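Local coordinates for ferripyochelin binding protein (Salmonella enterica subsp. enterica serovar Typhimurium, PDB 3R3R), which binds zinc on a left-handed beta-helix of the gamma-class carbonic anhydrase family, while its physiological reaction remains uncertain, at residues 124-129 with 162-167; 135-140 with 148-153; 46-49 with 54-57. All blocks are in the same frame, centred on the assembly; numbering follows the deposited sequence. Where two conformers were deposited one is given.

Contact 3 comes first along the chain and is complete before contact 1 opens. Contact 2 lies nested inside the loop that contact 1 closes. The centres of contacts 1 and 2 are about 16 Å apart, and the two touch: Val125 and Ile127 pack against Leu139 and Glu140. Both reach the mixed sheet that holds strands 125-127 and 151-155. The centre of contact 3 is about 21 Å from that of contact 1 and about 22 Å from that of contact 2. It shares a parallel sheet with contact 2, through strands 54-57 and 138-139. Thus contact 3 fills a coil near the zinc, contact 2 finishes the beta-helix, and contact 1 packs helix 158-182 against its outside.

Contact 1: 124-129 with 162-167; sequences DVMIGA and SGLQYS
Leu164 reaches from helix 158-182 onto the backbone of Asp124 and Val125 and meets the end of Met126. All the contacts across the pair are van der Waals contacts, with no hydrogen bond between the segments. The first group is methyl against backbone. Leu164 CD1 lies 3.7 Å from Asp124 CA. The other branch, CD2, stands 3.8 Å from Val125 O. Leu164 thus spreads its two methyls along the start of the opposing segment. Its CB points at that segment.

The second group is side chain against side chain. In the conformer given, Met126 CE comes to 4.1 Å from Leu164 CD2, and the two chains cross obliquely. Met126 runs extended to SD and then bends (chi3 -36°), which carries the methyl back to the leucine. This touch is less certain, because Met126 was modelled in two conformers. Leu156 packs on both residues.

Polar groups are held by other parts of the fold. Asp124 OD1 makes a salt bridge to Arg106 NE, and OD2 has a long, weak ion pair with Arg161. Asp124 has a left-handed backbone conformation (phi 60°, psi 56°).

Val125 turns its CB away from the helix and packs on Tyr145. The strand is hydrogen-bonded to Leu108 on one neighbouring strand and, through Met126, to Tyr143 and Tyr145 on the other. Helix 158-182 lies outside this sheet and also reaches strand 91-92, where Ser167 OG and Thr91 OG1 are hydrogen-bonded.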
ATOM      1  N   ASP A 124      -1.469 -13.079   4.666  1.00 13.05           N
ATOM      2  CA  ASP A 124      -2.782 -13.748   4.702  1.00 12.83           C
ATOM      3  C   ASP A 124      -3.665 -13.173   5.816  1.00 11.88           C
ATOM      4  O   ASP A 124      -4.167 -13.902   6.679  1.00 13.50           O
ATOM      5  CB  ASP A 124      -2.628 -15.262   4.856  1.00 14.73           C
ATOM      6  CG  ASP A 124      -1.889 -15.886   3.689  1.00 15.23           C
ATOM      7  OD1 ASP A 124      -2.309 -15.658   2.541  1.00 15.05           O
ATOM      8  OD2 ASP A 124      -0.873 -16.576   3.912  1.00 17.96           O
ATOM      9  N   VAL A 125      -3.863 -11.858   5.782  1.00 12.26           N
ATOM     10  CA  VAL A 125      -4.663 -11.170   6.786  1.00 12.08           C
ATOM     11  C   VAL A 125      -5.700 -10.317   6.080  1.00 10.77           C
ATOM     12  O   VAL A 125      -5.429  -9.745   5.007  1.00 11.12           O
ATOM     13  CB  VAL A 125      -3.774 -10.267   7.677  1.00 12.24           C
ATOM     14  CG1 VAL A 125      -4.604  -9.290   8.527  1.00 11.79           C
ATOM     15  CG2 VAL A 125      -2.904 -11.131   8.578  1.00 13.12           C
ATOM     16  N   MET A 126      -6.900 -10.250   6.665  1.00 11.17           N
ATOM     17  CA  MET A 126      -7.903  -9.304   6.190  0.50 11.04           C
ATOM     18  C   MET A 126      -8.235  -8.319   7.279  1.00 10.60           C
ATOM     19  O   MET A 126      -8.431  -8.700   8.440  1.00 11.29           O
ATOM     20  CB  MET A 126      -9.184 -10.024   5.791  0.50 11.36           C
ATOM     21  CG  MET A 126     -10.268  -9.147   5.192  0.50 16.58           C
ATOM     22  SD  MET A 126     -11.660 -10.204   4.711  0.50 22.29           S
ATOM     23  CE  MET A 126     -10.785 -11.659   4.150  0.50 15.42           C
ATOM     24  N   ILE A 127      -8.303  -7.049   6.902  1.00 10.93           N
ATOM     25  CA  ILE A 127      -8.700  -5.973   7.816  1.00 10.62           C
ATOM     26  C   ILE A 127     -10.012  -5.396   7.297  1.00 10.57           C
ATOM     27  O   ILE A 127     -10.103  -5.046   6.147  1.00 11.03           O
ATOM     28  CB  ILE A 127      -7.609  -4.891   7.860  1.00 11.93           C
ATOM     29  CG1 ILE A 127      -6.294  -5.510   8.385  1.00 15.57           C
ATOM     30  CG2 ILE A 127      -8.052  -3.673   8.695  1.00 12.45           C
ATOM     31  CD1 ILE A 127      -5.093  -4.697   8.135  1.00 19.67           C
ATOM     32  N   GLY A 128     -11.016  -5.324   8.160  1.00 10.66           N
ATOM     33  CA  GLY A 128     -12.312  -4.800   7.758  1.00 10.64           C
ATOM     34  C   GLY A 128     -12.253  -3.318   7.404  1.00  9.79           C
ATOM     35  O   GLY A 128     -11.395  -2.580   7.873  1.00 10.15           O
ATOM     36  N   ALA A 129     -13.213  -2.869   6.605  1.00  9.84           N
ATOM     37  CA  ALA A 129     -13.333  -1.455   6.264  1.00  9.29           C
ATOM     38  C   ALA A 129     -13.401  -0.587   7.517  1.00  8.97           C
ATOM     39  O   ALA A 129     -13.991  -0.972   8.529  1.00  9.63           O
ATOM     40  CB  ALA A 129     -14.571  -1.241   5.417  1.00 10.55           C
ATOM     41  N   SER A 162      -8.427 -17.818   0.159  1.00 16.98           N
ATOM     42  CA  SER A 162      -8.295 -17.829  -1.287  0.50 17.82           C
ATOM     43  C   SER A 162      -8.689 -16.474  -1.890  1.00 16.02           C
ATOM     44  O   SER A 162      -8.101 -16.021  -2.885  1.00 17.93           O
ATOM     45  CB  SER A 162      -9.155 -18.942  -1.879  0.50 21.37           C
ATOM     46  OG  SER A 162      -8.970 -18.999  -3.277  0.50 24.17           O
ATOM     47  N   GLY A 163      -9.688 -15.832  -1.293  1.00 15.67           N
ATOM     48  CA  GLY A 163     -10.175 -14.547  -1.778  1.00 15.36           C
ATOM     49  C   GLY A 163      -9.115 -13.461  -1.754  1.00 14.73           C
ATOM     50  O   GLY A 163      -9.191 -12.520  -2.543  1.00 15.21           O
ATOM     51  N   LEU A 164      -8.144 -13.561  -0.849  1.00 14.07           N
ATOM     52  CA  LEU A 164      -7.056 -12.587  -0.818  1.00 14.30           C
ATOM     53  C   LEU A 164      -6.270 -12.629  -2.130  1.00 13.94           C
ATOM     54  O   LEU A 164      -5.927 -11.591  -2.709  1.00 13.87           O
ATOM     55  CB  LEU A 164      -6.127 -12.882   0.348  1.00 14.77           C
ATOM     56  CG  LEU A 164      -6.803 -12.775   1.714  1.00 15.50           C
ATOM     57  CD1 LEU A 164      -5.836 -13.254   2.763  1.00 16.96           C
ATOM     58  CD2 LEU A 164      -7.247 -11.346   2.052  1.00 19.12           C
ATOM     59  N   GLN A 165      -5.986 -13.838  -2.601  1.00 14.65           N
ATOM     60  CA  GLN A 165      -5.276 -13.985  -3.864  1.00 15.68           C
ATOM     61  C   GLN A 165      -6.139 -13.565  -5.059  1.00 15.50           C
ATOM     62  O   GLN A 165      -5.655 -12.914  -5.991  1.00 15.54           O
ATOM     63  CB  GLN A 165      -4.800 -15.428  -4.033  1.00 17.74           C
ATOM     64  CG  GLN A 165      -3.909 -15.623  -5.257  1.00 19.61           C
ATOM     65  CD  GLN A 165      -2.581 -14.885  -5.134  1.00 22.80           C
ATOM     66  OE1 GLN A 165      -1.858 -15.049  -4.149  1.00 24.64           O
ATOM     67  NE2 GLN A 165      -2.260 -14.061  -6.126  1.00 22.54           N
ATOM     68  N   TYR A 166      -7.413 -13.952  -5.021  1.00 15.14           N
ATOM     69  CA  TYR A 166      -8.357 -13.584  -6.075  0.50 15.91           C
ATOM     70  C   TYR A 166      -8.443 -12.064  -6.236  1.00 14.04           C
ATOM     71  O   TYR A 166      -8.437 -11.561  -7.359  1.00 14.42           O
ATOM     72  CB  TYR A 166      -9.742 -14.186  -5.812  0.50 19.06           C
ATOM     73  CG  TYR A 166      -9.768 -15.699  -5.827  0.50 22.55           C
ATOM     74  CD1 TYR A 166      -8.801 -16.424  -6.511  0.50 24.83           C
ATOM     75  CD2 TYR A 166     -10.758 -16.403  -5.154  0.50 24.01           C
ATOM     76  CE1 TYR A 166      -8.823 -17.808  -6.530  0.50 26.03           C
ATOM     77  CE2 TYR A 166     -10.786 -17.785  -5.163  0.50 25.06           C
ATOM     78  CZ  TYR A 166      -9.815 -18.486  -5.855  0.50 26.32           C
ATOM     79  OH  TYR A 166      -9.829 -19.868  -5.875  0.50 28.81           O
ATOM     80  N   SER A 167      -8.488 -11.336  -5.126  1.00 13.61           N
ATOM     81  CA  SER A 167      -8.525  -9.878  -5.174  1.00 12.89           C
ATOM     82  C   SER A 167      -7.298  -9.315  -5.907  1.00 12.78           C
ATOM     83  O   SER A 167      -7.415  -8.478  -6.804  1.00 13.34           O
ATOM     84  CB  SER A 167      -8.580  -9.327  -3.750  1.00 12.78           C
ATOM     85  OG  SER A 167      -8.538  -7.913  -3.749  1.00 13.82           O
TER

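Contact 2: 135-140 with 148-153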
ATOM      1  N   GLN A 135      -0.077   2.101  16.317  1.00 11.91           N
ATOM      2  CA  GLN A 135       1.375   2.010  16.198  1.00 12.36           C
ATOM      3  C   GLN A 135       1.892   0.751  16.873  1.00 12.26           C
ATOM      4  O   GLN A 135       1.444   0.398  17.970  1.00 13.72           O
ATOM      5  CB  GLN A 135       2.077   3.223  16.819  1.00 13.93           C
ATOM      6  CG  GLN A 135       1.913   4.468  15.973  1.00 15.74           C
ATOM      7  CD  GLN A 135       2.775   5.627  16.459  1.00 17.14           C
ATOM      8  OE1 GLN A 135       3.094   5.714  17.641  1.00 21.30           O
ATOM      9  NE2 GLN A 135       3.153   6.520  15.547  1.00 18.70           N
ATOM     10  N   HIS A 136       2.823   0.079  16.201  1.00 13.18           N
ATOM     11  CA  HIS A 136       3.544  -1.070  16.748  1.00 14.64           C
ATOM     12  C   HIS A 136       2.704  -2.319  16.937  1.00 15.17           C
ATOM     13  O   HIS A 136       3.203  -3.310  17.445  1.00 17.89           O
ATOM     14  CB  HIS A 136       4.281  -0.696  18.041  1.00 17.97           C
ATOM     15  CG  HIS A 136       5.149   0.505  17.873  1.00 21.26           C
ATOM     16  ND1 HIS A 136       6.237   0.514  17.026  1.00 24.29           N
ATOM     17  CD2 HIS A 136       5.045   1.758  18.371  1.00 23.06           C
ATOM     18  CE1 HIS A 136       6.782   1.718  17.029  1.00 24.78           C
ATOM     19  NE2 HIS A 136       6.075   2.493  17.834  1.00 25.21           N
ATOM     20  N   LYS A 137       1.460  -2.308  16.478  1.00 14.21           N
ATOM     21  CA  LYS A 137       0.599  -3.483  16.612  1.00 15.01           C
ATOM     22  C   LYS A 137       0.971  -4.562  15.596  1.00 14.07           C
ATOM     23  O   LYS A 137       1.110  -4.266  14.413  1.00 14.51           O
ATOM     24  CB  LYS A 137      -0.853  -3.069  16.380  1.00 17.20           C
ATOM     25  CG  LYS A 137      -1.898  -4.167  16.443  1.00 22.78           C
ATOM     26  CD  LYS A 137      -2.221  -4.578  17.849  1.00 26.90           C
ATOM     27  CE  LYS A 137      -3.410  -5.546  17.831  1.00 29.91           C
ATOM     28  NZ  LYS A 137      -3.816  -5.952  19.203  1.00 32.36           N
ATOM     29  N   ARG A 138       1.121  -5.803  16.058  1.00 15.02           N
ATOM     30  CA  ARG A 138       1.365  -6.941  15.175  1.00 14.70           C
ATOM     31  C   ARG A 138       0.049  -7.680  14.945  1.00 15.33           C
ATOM     32  O   ARG A 138      -0.626  -8.039  15.913  1.00 18.40           O
ATOM     33  CB  ARG A 138       2.407  -7.890  15.789  1.00 17.82           C
ATOM     34  CG  ARG A 138       2.611  -9.163  14.979  1.00 19.63           C
ATOM     35  CD  ARG A 138       3.694 -10.044  15.578  1.00 21.84           C
ATOM     36  NE  ARG A 138       5.022  -9.491  15.328  1.00 23.15           N
ATOM     37  CZ  ARG A 138       5.727  -9.684  14.213  1.00 23.92           C
ATOM     38  NH1 ARG A 138       5.238 -10.425  13.222  1.00 23.93           N
ATOM     39  NH2 ARG A 138       6.922  -9.122  14.085  1.00 25.88           N
ATOM     40  N   LEU A 139      -0.307  -7.910  13.680  1.00 13.27           N
ATOM     41  CA  LEU A 139      -1.502  -8.674  13.329  1.00 13.52           C
ATOM     42  C   LEU A 139      -1.077 -10.045  12.827  1.00 14.06           C
ATOM     43  O   LEU A 139      -0.390 -10.174  11.816  1.00 13.61           O
ATOM     44  CB  LEU A 139      -2.315  -7.972  12.244  1.00 13.52           C
ATOM     45  CG  LEU A 139      -2.796  -6.564  12.602  1.00 16.65           C
ATOM     46  CD1 LEU A 139      -3.938  -6.136  11.701  1.00 15.83           C
ATOM     47  CD2 LEU A 139      -3.210  -6.462  14.060  1.00 19.32           C
ATOM     48  N   GLU A 140      -1.500 -11.063  13.558  1.00 15.60           N
ATOM     49  CA  GLU A 140      -1.155 -12.453  13.317  1.00 16.74           C
ATOM     50  C   GLU A 140      -1.741 -12.981  12.001  1.00 14.10           C
ATOM     51  O   GLU A 140      -2.920 -12.763  11.697  1.00 14.63           O
ATOM     52  CB  GLU A 140      -1.727 -13.253  14.505  1.00 21.51           C
ATOM     53  CG  GLU A 140      -1.484 -14.712  14.545  1.00 24.05           C
ATOM     54  CD  GLU A 140      -1.920 -15.362  15.869  1.00 24.13           C
ATOM     55  OE1 GLU A 140      -2.708 -14.789  16.672  1.00 23.60           O
ATOM     56  OE2 GLU A 140      -1.477 -16.492  16.088  1.00 26.34           O
ATOM     57  N   SER A 148     -11.841  -0.037  15.480  1.00 14.43           N
ATOM     58  CA  SER A 148     -10.968   1.096  15.749  0.50 14.18           C
ATOM     59  C   SER A 148     -10.782   1.252  17.273  1.00 16.67           C
ATOM     60  O   SER A 148     -11.629   1.846  17.939  1.00 19.16           O
ATOM     61  CB  SER A 148     -11.581   2.357  15.131  0.50 14.21           C
ATOM     62  OG  SER A 148     -10.815   3.500  15.428  0.50 13.11           O
ATOM     63  N   PRO A 149      -9.675   0.719  17.833  1.00 16.93           N
ATOM     64  CA  PRO A 149      -8.602  -0.038  17.184  1.00 16.16           C
ATOM     65  C   PRO A 149      -9.029  -1.485  16.911  1.00 14.32           C
ATOM     66  O   PRO A 149      -9.992  -2.001  17.501  1.00 16.53           O
ATOM     67  CB  PRO A 149      -7.474   0.005  18.225  1.00 18.44           C
ATOM     68  CG  PRO A 149      -8.192   0.009  19.523  1.00 19.59           C
ATOM     69  CD  PRO A 149      -9.450   0.843  19.289  1.00 19.46           C
ATOM     70  N   VAL A 150      -8.307  -2.151  16.022  1.00 12.37           N
ATOM     71  CA  VAL A 150      -8.743  -3.479  15.608  1.00 13.16           C
ATOM     72  C   VAL A 150      -8.725  -4.492  16.737  1.00 14.09           C
ATOM     73  O   VAL A 150      -7.884  -4.439  17.631  1.00 16.07           O
ATOM     74  CB  VAL A 150      -7.887  -4.063  14.456  1.00 12.36           C
ATOM     75  CG1 VAL A 150      -8.131  -3.316  13.154  1.00 12.43           C
ATOM     76  CG2 VAL A 150      -6.381  -4.110  14.826  1.00 13.23           C
ATOM     77  N   LYS A 151      -9.630  -5.450  16.627  1.00 14.50           N
ATOM     78  CA  LYS A 151      -9.647  -6.647  17.450  1.00 16.84           C
ATOM     79  C   LYS A 151      -9.512  -7.830  16.502  1.00 15.61           C
ATOM     80  O   LYS A 151      -9.975  -7.782  15.399  1.00 14.74           O
ATOM     81  CB  LYS A 151     -10.976  -6.784  18.189  1.00 20.38           C
ATOM     82  CG  LYS A 151     -11.279  -5.646  19.133  1.00 24.35           C
ATOM     83  CD  LYS A 151     -10.185  -5.514  20.141  1.00 28.88           C
ATOM     84  CE  LYS A 151     -10.601  -4.640  21.348  1.00 32.72           C
ATOM     85  NZ  LYS A 151     -10.441  -3.170  21.171  1.00 33.64           N
ATOM     86  N   GLN A 152      -8.868  -8.894  16.967  1.00 15.63           N
ATOM     87  CA  GLN A 152      -8.805 -10.139  16.210  1.00 16.01           C
ATOM     88  C   GLN A 152     -10.148 -10.829  16.355  1.00 16.80           C
ATOM     89  O   GLN A 152     -10.536 -11.187  17.466  1.00 19.69           O
ATOM     90  CB  GLN A 152      -7.705 -11.038  16.767  1.00 16.84           C
ATOM     91  CG  GLN A 152      -7.421 -12.235  15.875  1.00 17.93           C
ATOM     92  CD  GLN A 152      -6.423 -13.189  16.481  1.00 18.81           C
ATOM     93  OE1 GLN A 152      -5.238 -13.195  16.130  1.00 20.70           O
ATOM     94  NE2 GLN A 152      -6.894 -14.003  17.402  1.00 18.70           N
ATOM     95  N   ILE A 153     -10.862 -11.024  15.252  1.00 16.12           N
ATOM     96  CA  ILE A 153     -12.237 -11.517  15.305  1.00 17.53           C
ATOM     97  C   ILE A 153     -12.275 -13.043  15.251  1.00 16.86           C
ATOM     98  O   ILE A 153     -12.905 -13.686  16.099  1.00 19.13           O
ATOM     99  CB  ILE A 153     -13.085 -10.927  14.143  1.00 17.37           C
ATOM    100  CG1 ILE A 153     -12.996  -9.399  14.132  1.00 19.20           C
ATOM    101  CG2 ILE A 153     -14.541 -11.377  14.228  1.00 19.26           C
ATOM    102  CD1 ILE A 153     -13.482  -8.772  15.403  1.00 20.11           C
TER
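Glu140 OE1 and the amide of Gln152 form the nearest polar approach here. Glu140 OE1 lies 3.0 Å from Gln152 OE1 as modelled. The amide has probably been built turned over, and with its ends exchanged this may be a hydrogen bond. In Glu140 the CG is anti to the backbone N (chi1 -178°) and the chain is extended beyond it, which carries the carboxylate out to the amide. The two chains approach at a slant, with the carboxylate and amide planes 39° apart. Both residues are exposed. The backbone oxygen of Glu140 has a separate partner, the hydroxyl of Tyr145. The chain of Gln152 packs on Tyr143 and Tyr145.

Next to this polar pair along the segments is an apolar one. Leu139 and Val150 reach toward each other tip to tip, with Leu139 CD2 4.0 Å from Val150 CG2. That valine methyl sits between its own backbone N and carbonyl carbon (chi1 -70° for CG1). Both residues are buried, and both pack on Val133. Lys137 adds a looser touch, its CE 4.5 Å from Val150 CG2.

The backbones stay well apart. The nearest CA atoms, those of Leu139 and Gln152, are 8.0 Å from each other, so side chains alone bridge the segments. Val150 is instead tied by its backbone to Leu132, and the peptide bond between Ser148 and Pro149, just before it, is cis.

Strands 132-133 and 138-139 are the last of their parallel sheets. The chain then turns back, and strand 151-155 pairs antiparallel with 143-146. The arrangement closes the C-terminal end of the left-handed beta-helix.

Contact 3: 46-49 with 54-57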
ATOM      1  N   VAL A  46      -4.257   9.049  -5.706  1.00  9.43           N
ATOM      2  CA  VAL A  46      -3.433   8.487  -4.639  1.00  9.56           C
ATOM      3  C   VAL A  46      -2.203   9.361  -4.452  1.00  8.84           C
ATOM      4  O   VAL A  46      -1.645   9.857  -5.430  1.00 10.15           O
ATOM      5  CB  VAL A  46      -2.996   7.052  -5.030  1.00  9.06           C
ATOM      6  CG1 VAL A  46      -1.916   6.520  -4.113  1.00 10.54           C
ATOM      7  CG2 VAL A  46      -4.184   6.112  -5.006  1.00  9.97           C
ATOM      8  N   VAL A  47      -1.756   9.519  -3.211  1.00  9.50           N
ATOM      9  CA  VAL A  47      -0.446  10.116  -2.935  1.00  8.76           C
ATOM     10  C   VAL A  47       0.465   9.078  -2.304  1.00  8.24           C
ATOM     11  O   VAL A  47       0.078   8.435  -1.323  1.00  9.04           O
ATOM     12  CB  VAL A  47      -0.534  11.292  -1.941  1.00 10.22           C
ATOM     13  CG1 VAL A  47       0.844  11.946  -1.774  1.00 10.96           C
ATOM     14  CG2 VAL A  47      -1.562  12.327  -2.403  1.00 10.96           C
ATOM     15  N   ILE A  48       1.673   8.913  -2.847  1.00  9.36           N
ATOM     16  CA  ILE A  48       2.697   8.073  -2.219  1.00 10.37           C
ATOM     17  C   ILE A  48       3.913   8.961  -2.062  1.00 10.43           C
ATOM     18  O   ILE A  48       4.515   9.351  -3.059  1.00 11.39           O
ATOM     19  CB  ILE A  48       3.057   6.826  -3.045  1.00 10.68           C
ATOM     20  CG1 ILE A  48       1.783   6.084  -3.473  1.00 11.03           C
ATOM     21  CG2 ILE A  48       3.978   5.929  -2.225  1.00 11.62           C
ATOM     22  CD1 ILE A  48       2.012   4.825  -4.299  1.00 13.80           C
ATOM     23  N   ARG A  49       4.260   9.307  -0.823  1.00  9.79           N
ATOM     24  CA  ARG A  49       5.297  10.295  -0.578  1.00 10.95           C
ATOM     25  C   ARG A  49       6.464   9.662   0.174  1.00 10.84           C
ATOM     26  O   ARG A  49       6.400   9.472   1.393  1.00 12.34           O
ATOM     27  CB  ARG A  49       4.706  11.512   0.151  1.00 10.70           C
ATOM     28  CG  ARG A  49       5.694  12.658   0.338  1.00 10.73           C
ATOM     29  CD  ARG A  49       5.027  14.031   0.432  1.00 10.87           C
ATOM     30  NE  ARG A  49       4.096  14.210   1.554  1.00 10.52           N
ATOM     31  CZ  ARG A  49       4.433  14.593   2.791  1.00 10.16           C
ATOM     32  NH1 ARG A  49       3.486  14.778   3.715  1.00 10.35           N
ATOM     33  NH2 ARG A  49       5.709  14.814   3.117  1.00 11.83           N
ATOM     34  N   TYR A  54      11.752   5.743   2.767  1.00 12.12           N
ATOM     35  CA  TYR A  54      11.367   5.064   1.535  1.00 12.28           C
ATOM     36  C   TYR A  54      10.042   4.329   1.659  1.00 10.38           C
ATOM     37  O   TYR A  54       9.570   4.009   2.769  1.00 11.60           O
ATOM     38  CB  TYR A  54      12.462   4.101   1.054  1.00 13.68           C
ATOM     39  CG  TYR A  54      12.611   2.830   1.853  1.00 14.96           C
ATOM     40  CD1 TYR A  54      11.904   1.693   1.501  1.00 15.40           C
ATOM     41  CD2 TYR A  54      13.473   2.756   2.947  1.00 15.89           C
ATOM     42  CE1 TYR A  54      12.035   0.516   2.203  1.00 16.85           C
ATOM     43  CE2 TYR A  54      13.615   1.564   3.673  1.00 16.68           C
ATOM     44  CZ  TYR A  54      12.882   0.448   3.284  1.00 16.82           C
ATOM     45  OH  TYR A  54      12.984  -0.746   3.962  1.00 19.84           O
ATOM     46  N   VAL A  55       9.458   4.059   0.489  1.00 12.26           N
ATOM     47  CA  VAL A  55       8.260   3.244   0.335  1.00 11.85           C
ATOM     48  C   VAL A  55       8.589   2.137  -0.663  1.00 12.70           C
ATOM     49  O   VAL A  55       9.060   2.426  -1.762  1.00 14.50           O
ATOM     50  CB  VAL A  55       7.087   4.088  -0.203  1.00 12.62           C
ATOM     51  CG1 VAL A  55       5.866   3.205  -0.396  1.00 12.99           C
ATOM     52  CG2 VAL A  55       6.775   5.248   0.743  1.00 11.83           C
ATOM     53  N   ALA A  56       8.390   0.880  -0.266  1.00 11.93           N
ATOM     54  CA  ALA A  56       8.640  -0.262  -1.157  1.00 13.18           C
ATOM     55  C   ALA A  56       7.352  -1.044  -1.300  1.00 12.24           C
ATOM     56  O   ALA A  56       6.753  -1.430  -0.290  1.00 13.56           O
ATOM     57  CB  ALA A  56       9.770  -1.160  -0.618  1.00 14.53           C
ATOM     58  N   ILE A  57       6.905  -1.242  -2.540  1.00 12.20           N
ATOM     59  CA  ILE A  57       5.643  -1.920  -2.810  1.00 11.91           C
ATOM     60  C   ILE A  57       5.906  -3.120  -3.711  1.00 12.98           C
ATOM     61  O   ILE A  57       6.427  -2.968  -4.809  1.00 14.07           O
ATOM     62  CB  ILE A  57       4.595  -0.966  -3.420  1.00 12.00           C
ATOM     63  CG1 ILE A  57       4.421   0.275  -2.529  1.00 13.01           C
ATOM     64  CG2 ILE A  57       3.275  -1.697  -3.581  1.00 13.41           C
ATOM     65  CD1 ILE A  57       3.355   1.264  -2.996  1.00 13.42           C
TER
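Strands 47-50 and 54-57 belong to two different parallel sheets, and the chain turns a corner between them. The axes of the short segments 47-49 and 54-57 come within 8.0 Å, with an angle of 125° between their directions. The nearest CA atoms are those of Arg49 and Val55. No hydrogen bond links the two segments.

Ile48, Val55 and Ile57 all point their CB atoms into the gap. Ile48 CG2 sits against both valine methyls: it is 3.8 Å from Val55 CG1 and 4.1 Å from Val55 CG2. The other branch of Ile48 goes to the next inward residue, and its CD1 meets Ile57 CD1 at 4.0 Å, tip to tip. Chi1 of Ile48 (-49°) sends the two branches apart, and the extended chi2 (180°) carries CD1 on to Ile57. Leu69 of the next coil packs on both isoleucines.

Arg49 turns its CB the other way. Its guanidinium group makes a salt bridge to Asp51. Its side chain lies against the zinc ligand His70, and its nearest atom is about 5 Å from the zinc ion.

The chemistry is therefore divided by the strand: branched aliphatic groups fill the beta-helix interior, while the charged side chain stays on the outer, zinc-binding face.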